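Sortase family protein (Streptococcus agalactiae, PDB 3O0P) is a pilus-related class C sortase, a transpeptidase that probably links pilin subunits covalently during assembly of the bacterium's surface pili. Local coordinates at residues D12-A17 / V66-I72. Sequence-based numbering, arbitrary orientation.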
# COMPACT_ATOMS: atom_id res chain seq x y z
N ASP A 12 3.34 -5.59 -17.16
CA ASP A 12 2.69 -4.55 -17.94
C ASP A 12 2.94 -3.16 -17.33
O ASP A 12 3.20 -2.20 -18.05
CB ASP A 12 1.19 -4.80 -18.08
CG ASP A 12 0.44 -4.83 -16.73
OD1 ASP A 12 1.06 -5.15 -15.69
OD2 ASP A 12 -0.77 -4.55 -16.72
N PHE A 13 2.87 -3.05 -16.00
CA PHE A 13 3.17 -1.79 -15.32
C PHE A 13 4.62 -1.37 -15.59
O PHE A 13 4.91 -0.22 -15.94
CB PHE A 13 2.89 -1.91 -13.81
CG PHE A 13 3.27 -0.66 -13.05
CD1 PHE A 13 2.36 0.38 -12.89
CD2 PHE A 13 4.56 -0.50 -12.54
CE1 PHE A 13 2.73 1.54 -12.23
CE2 PHE A 13 4.91 0.66 -11.89
CZ PHE A 13 4.00 1.66 -11.74
N GLU A 14 5.55 -2.29 -15.41
CA GLU A 14 6.94 -1.97 -15.63
C GLU A 14 7.17 -1.44 -17.04
O GLU A 14 7.89 -0.47 -17.24
CB GLU A 14 7.84 -3.19 -15.38
CG GLU A 14 7.78 -3.71 -13.95
CD GLU A 14 8.75 -4.85 -13.65
OE1 GLU A 14 9.68 -5.10 -14.45
OE2 GLU A 14 8.60 -5.46 -12.58
N ARG A 15 6.60 -2.13 -18.02
CA ARG A 15 6.80 -1.76 -19.42
C ARG A 15 6.24 -0.37 -19.67
O ARG A 15 6.88 0.48 -20.32
CB ARG A 15 6.09 -2.79 -20.32
CG ARG A 15 6.20 -2.61 -21.81
CD ARG A 15 5.39 -3.70 -22.53
NE ARG A 15 5.53 -3.70 -23.98
CZ ARG A 15 6.42 -4.43 -24.64
NH1 ARG A 15 7.26 -5.23 -23.98
NH2 ARG A 15 6.47 -4.37 -25.95
N ALA A 16 5.04 -0.11 -19.17
CA ALA A 16 4.40 1.18 -19.42
C ALA A 16 5.11 2.31 -18.68
O ALA A 16 5.24 3.41 -19.20
CB ALA A 16 2.94 1.11 -19.04
N ALA A 17 5.61 2.05 -17.47
CA ALA A 17 6.31 3.09 -16.71
C ALA A 17 7.57 3.50 -17.45
O ALA A 17 7.92 4.69 -17.49
CB ALA A 17 6.63 2.61 -15.32
N VAL A 66 -0.35 3.75 -14.71
CA VAL A 66 -0.12 3.26 -16.07
C VAL A 66 -0.53 1.79 -16.06
O VAL A 66 -0.43 1.10 -15.04
CB VAL A 66 1.34 3.40 -16.55
CG1 VAL A 66 1.72 4.87 -16.68
CG2 VAL A 66 2.31 2.65 -15.64
N SER A 67 -1.09 1.33 -17.18
CA SER A 67 -1.62 -0.02 -17.27
C SER A 67 -2.60 -0.30 -16.11
O SER A 67 -2.64 -1.43 -15.58
CB SER A 67 -0.49 -1.04 -17.25
OG SER A 67 -0.87 -2.21 -17.95
N GLU A 68 -3.35 0.72 -15.71
CA GLU A 68 -4.43 0.60 -14.71
C GLU A 68 -3.95 0.48 -13.27
O GLU A 68 -4.76 0.30 -12.35
CB GLU A 68 -5.30 -0.62 -15.03
CG GLU A 68 -5.92 -0.57 -16.40
CD GLU A 68 -7.03 -1.59 -16.57
OE1 GLU A 68 -6.70 -2.77 -16.82
OE2 GLU A 68 -8.21 -1.21 -16.44
N LYS A 69 -2.65 0.52 -13.08
CA LYS A 69 -2.01 0.25 -11.80
C LYS A 69 -1.17 1.42 -11.35
O LYS A 69 -0.63 2.15 -12.17
CB LYS A 69 -1.12 -0.99 -11.93
CG LYS A 69 -1.93 -2.22 -12.28
CD LYS A 69 -1.15 -3.31 -12.94
CE LYS A 69 -2.05 -4.52 -13.22
NZ LYS A 69 -1.42 -5.54 -14.11
N ILE A 70 -1.04 1.58 -10.03
CA ILE A 70 -0.16 2.62 -9.52
C ILE A 70 1.18 2.15 -8.98
O ILE A 70 2.00 2.95 -8.56
CB ILE A 70 -0.86 3.50 -8.47
CG1 ILE A 70 -1.19 2.70 -7.20
CG2 ILE A 70 -2.11 4.18 -9.08
CD1 ILE A 70 -1.66 3.55 -6.03
N GLY A 71 1.42 0.85 -8.99
CA GLY A 71 2.69 0.35 -8.54
C GLY A 71 2.70 -1.14 -8.40
O GLY A 71 1.78 -1.83 -8.84
N ILE A 72 3.76 -1.62 -7.78
CA ILE A 72 3.99 -3.03 -7.50
C ILE A 72 4.50 -3.14 -6.06
O ILE A 72 5.42 -2.41 -5.69
CB ILE A 72 5.04 -3.62 -8.43
CG1 ILE A 72 4.61 -3.48 -9.89
CG2 ILE A 72 5.35 -5.08 -8.07
CD1 ILE A 72 5.74 -3.70 -10.86
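The ring of Phe13 is the main bump of this contact, filling a hollow lined by Val66, Lys69, Gly71 and Ile72. With CG anti to the backbone N (chi1 177°), the ring projects from the helix between Val66 CG2 and Ile72 CD1, against the backbone of Lys69-Gly71. Gly71 CA lies over one face in a CH-pi contact, 4.0 Å from the Phe13 ring centroid, so bare backbone forms the floor. Lys69 O meets the ring edge near its plane, 3.4 Å from Phe13 CE1. Val66 CG2 and Ile72 CD1 approach the ring obliquely and form the walls; Ile72 CD1 also touches Glu14 CG at 3.7 Å. One helical turn beyond Phe13, the small knob of Ala16 CB rests against Val66 CB at 3.7 Å. A type I' turn from Val66 to Lys69 brings two polar side chains to Asp12, the residue before Phe13. Ser67 OG donates to Asp12 OD2 (2.6 Å) from above the carboxylate plane, while Lys69 NZ reaches OD2 on its syn side in a salt bridge of 2.9 Å. Two donors from different directions thus grip one oxygen and probably limit rotation of the carboxylate; Lys69 NZ also bonds to Gln9 O. The contact fastens the N-terminal helix 11-18 to the entry into strand 71-75 of the sortase β-fold. There Ile70 and Gly71 form a classic beta bulge opposite Ile84 of strand 80-85, Ile72 bonds through its backbone to Gln143 of strand 139-143, and Glu14 OE2 forms a salt bridge with Lys81.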